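Local coordinates for chitosanase (Gynuella sunshinyii YC6258, PDB 6LWU), which probably hydrolyses chitosan as a glycoside hydrolase of family 46 and is seen with glucosamine units bound, at residues A[186-191]-A[209-214]. The protein carries 1 engineered substitution. Numbering follows the deposited sequence.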
ATOM      1  N   LYS A 186     -13.441  -0.528  10.031  1.00 27.27           N
ATOM      2  CA  LYS A 186     -14.346   0.607  10.125  1.00 27.57           C
ATOM      3  C   LYS A 186     -13.602   1.890  10.470  1.00 30.35           C
ATOM      4  O   LYS A 186     -13.932   2.961   9.945  1.00 31.70           O
ATOM      5  CB  LYS A 186     -15.435   0.320  11.162  1.00 27.74           C
ATOM      6  CG  LYS A 186     -16.684  -0.252  10.543  1.00 27.31           C
ATOM      7  CD  LYS A 186     -17.339  -1.277  11.435  1.00 30.63           C
ATOM      8  CE  LYS A 186     -17.511  -0.774  12.854  1.00 30.05           C
ATOM      9  NZ  LYS A 186     -18.901  -1.104  13.295  1.00 45.04           N
ATOM     10  N   ILE A 187     -12.616   1.811  11.368  1.00 27.14           N
ATOM     11  CA  ILE A 187     -11.787   2.978  11.655  1.00 28.38           C
ATOM     12  C   ILE A 187     -11.030   3.401  10.401  1.00 34.32           C
ATOM     13  O   ILE A 187     -10.904   4.600  10.110  1.00 32.96           O
ATOM     14  CB  ILE A 187     -10.841   2.688  12.836  1.00 29.58           C
ATOM     15  CG1 ILE A 187     -11.556   2.954  14.166  1.00 31.41           C
ATOM     16  CG2 ILE A 187      -9.562   3.533  12.744  1.00 31.17           C
ATOM     17  CD1 ILE A 187     -10.779   2.497  15.389  1.00 31.24           C
ATOM     18  N   ARG A 188     -10.548   2.423   9.621  1.00 31.22           N
ATOM     19  CA  ARG A 188      -9.841   2.741   8.384  1.00 27.79           C
ATOM     20  C   ARG A 188     -10.744   3.480   7.410  1.00 30.01           C
ATOM     21  O   ARG A 188     -10.355   4.511   6.838  1.00 26.63           O
ATOM     22  CB  ARG A 188      -9.249   1.479   7.735  1.00 26.29           C
ATOM     23  CG  ARG A 188      -8.214   1.790   6.646  1.00 25.66           C
ATOM     24  CD  ARG A 188      -7.672   0.550   5.934  1.00 26.66           C
ATOM     25  NE  ARG A 188      -6.940   0.881   4.705  1.00 26.89           N
ATOM     26  CZ  ARG A 188      -6.674   0.016   3.727  1.00 27.01           C
ATOM     27  NH1 ARG A 188      -7.072  -1.248   3.806  1.00 29.86           N
ATOM     28  NH2 ARG A 188      -6.022   0.411   2.657  1.00 21.95           N
ATOM     29  N   LYS A 189     -11.966   2.982   7.217  1.00 27.20           N
ATOM     30  CA  LYS A 189     -12.864   3.664   6.295  1.00 29.88           C
ATOM     31  C   LYS A 189     -13.144   5.096   6.749  1.00 29.51           C
ATOM     32  O   LYS A 189     -13.230   6.003   5.911  1.00 29.23           O
ATOM     33  CB  LYS A 189     -14.155   2.863   6.133  1.00 27.39           C
ATOM     34  CG  LYS A 189     -14.903   3.166   4.837  1.00 32.12           C
ATOM     35  CD  LYS A 189     -16.257   2.469   4.797  1.00 32.50           C
ATOM     36  CE  LYS A 189     -17.060   2.854   3.555  1.00 39.60           C
ATOM     37  NZ  LYS A 189     -18.285   2.006   3.429  1.00 39.36           N
ATOM     38  N   GLN A 190     -13.236   5.333   8.063  1.00 29.95           N
ATOM     39  CA  GLN A 190     -13.492   6.690   8.544  1.00 31.87           C
ATOM     40  C   GLN A 190     -12.302   7.605   8.278  1.00 32.96           C
ATOM     41  O   GLN A 190     -12.482   8.806   8.018  1.00 29.61           O
ATOM     42  CB  GLN A 190     -13.837   6.672  10.032  1.00 27.82           C
ATOM     43  CG  GLN A 190     -15.235   6.155  10.327  1.00 30.90           C
ATOM     44  CD  GLN A 190     -15.391   5.637  11.751  1.00 35.56           C
ATOM     45  OE1 GLN A 190     -14.664   6.053  12.660  1.00 33.84           O
ATOM     46  NE2 GLN A 190     -16.351   4.726  11.951  1.00 27.56           N
ATOM     47  N   VAL A 191     -11.086   7.052   8.326  1.00 30.38           N
ATOM     48  CA  VAL A 191      -9.893   7.843   8.036  1.00 29.46           C
ATOM     49  C   VAL A 191      -9.804   8.139   6.547  1.00 26.83           C
ATOM     50  O   VAL A 191      -9.464   9.253   6.145  1.00 30.34           O
ATOM     51  CB  VAL A 191      -8.636   7.119   8.551  1.00 33.24           C
ATOM     52  CG1 VAL A 191      -7.368   7.739   7.976  1.00 28.79           C
ATOM     53  CG2 VAL A 191      -8.605   7.119  10.076  1.00 27.95           C
ATOM     54  N   GLY A 209     -14.058   1.681  -1.380  1.00 28.29           N
ATOM     55  CA  GLY A 209     -14.547   0.393  -1.834  1.00 21.69           C
ATOM     56  C   GLY A 209     -13.587  -0.739  -1.511  1.00 31.78           C
ATOM     57  O   GLY A 209     -14.016  -1.880  -1.289  1.00 33.42           O
ATOM     58  N   ARG A 210     -12.282  -0.441  -1.451  1.00 30.11           N
ATOM     59  CA  ARG A 210     -11.310  -1.462  -1.074  1.00 32.30           C
ATOM     60  C   ARG A 210     -11.516  -1.909   0.366  1.00 27.95           C
ATOM     61  O   ARG A 210     -11.353  -3.088   0.679  1.00 24.51           O
ATOM     62  CB  ARG A 210      -9.883  -0.949  -1.284  1.00 28.10           C
ATOM     63  CG  ARG A 210      -9.292  -0.115  -0.160  1.00 25.93           C
ATOM     64  CD  ARG A 210      -8.178   0.779  -0.703  1.00 28.49           C
ATOM     65  NE  ARG A 210      -6.922   0.048  -0.850  1.00 32.16           N
ATOM     66  CZ  ARG A 210      -5.841   0.526  -1.468  1.00 32.66           C
ATOM     67  NH1 ARG A 210      -5.850   1.738  -2.020  1.00 33.10           N
ATOM     68  NH2 ARG A 210      -4.745  -0.203  -1.528  1.00 26.74           N
ATOM     69  N   VAL A 211     -11.888  -0.984   1.253  1.00 25.91           N
ATOM     70  CA  VAL A 211     -12.180  -1.390   2.619  1.00 25.99           C
ATOM     71  C   VAL A 211     -13.461  -2.214   2.656  1.00 31.62           C
ATOM     72  O   VAL A 211     -13.578  -3.148   3.461  1.00 35.14           O
ATOM     73  CB  VAL A 211     -12.262  -0.172   3.556  1.00 26.50           C
ATOM     74  CG1 VAL A 211     -12.666  -0.617   4.963  1.00 21.81           C
ATOM     75  CG2 VAL A 211     -10.936   0.570   3.592  1.00 20.00           C
ATOM     76  N   ASP A 212     -14.419  -1.926   1.767  1.00 25.52           N
ATOM     77  CA  ASP A 212     -15.633  -2.742   1.707  1.00 29.83           C
ATOM     78  C   ASP A 212     -15.329  -4.160   1.211  1.00 30.23           C
ATOM     79  O   ASP A 212     -15.904  -5.132   1.715  1.00 30.51           O
ATOM     80  CB  ASP A 212     -16.692  -2.086   0.808  1.00 28.03           C
ATOM     81  CG  ASP A 212     -16.990  -0.623   1.180  1.00 31.06           C
ATOM     82  OD1 ASP A 212     -16.953  -0.261   2.381  1.00 27.06           O
ATOM     83  OD2 ASP A 212     -17.257   0.171   0.247  1.00 32.07           O
ATOM     84  N   SER A 213     -14.439  -4.298   0.220  1.00 28.16           N
ATOM     85  CA  SER A 213     -14.071  -5.627  -0.273  1.00 31.18           C
ATOM     86  C   SER A 213     -13.415  -6.465   0.819  1.00 27.67           C
ATOM     87  O   SER A 213     -13.694  -7.662   0.946  1.00 24.96           O
ATOM     88  CB  SER A 213     -13.130  -5.506  -1.470  1.00 32.66           C
ATOM     89  OG  SER A 213     -13.830  -5.157  -2.647  1.00 31.14           O
ATOM     90  N   LEU A 214     -12.531  -5.856   1.610  1.00 29.82           N
ATOM     91  CA  LEU A 214     -11.981  -6.544   2.772  1.00 28.35           C
ATOM     92  C   LEU A 214     -13.071  -6.863   3.788  1.00 30.57           C
ATOM     93  O   LEU A 214     -13.089  -7.951   4.366  1.00 30.67           O
ATOM     94  CB  LEU A 214     -10.880  -5.692   3.408  1.00 28.97           C
ATOM     95  CG  LEU A 214      -9.607  -5.404   2.599  1.00 27.93           C
ATOM     96  CD1 LEU A 214      -8.776  -4.297   3.241  1.00 24.13           C
ATOM     97  CD2 LEU A 214      -8.769  -6.662   2.443  1.00 30.71           C
TER
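An antiparallel helix pair of the family 46 glycoside hydrolase fold, made by helices 177-193 and 209-219, brings R188 and K189 against V211, D212 and their neighbours. The N-to-C directions of the two segments differ by 171°, and their axes approach to 9.7 Å, with K189 and V211 nearest in register. V211 is the apolar wedge between the two basic chains: its CG1 lies 4.0 Å from CB of K189, while CG2 sits over one face of the R188 guanidinium. R188 reaches across because its chain is extended, CG anti to the backbone N (chi1 -166°), and its NH1 meets CD1 of L214 edge-on at 3.5 Å. Two like charges come close where R188 NH2 stands 3.6 Å from R210 NE, over a face of the R210 guanidinium. The closeness is consistent with a shared partner, D142: its OD2 pairs with R188 NH2 and its OD1 with R210 NH2, so one carboxylate probably offsets both charges. The side chain of R210 lies about 5 Å from a bound glucosamine, which places this end of the interface beside the sugar-binding cleft. At the partly exposed margin, a salt bridge joins K189 NZ to D212 OD1 at 2.8 Å. An alanine in place of K189 would probably leave the D212 carboxylate without its mate across the helix pair. The lysine nitrogen meets OD1 on the syn side, 19° out of the carboxylate plane.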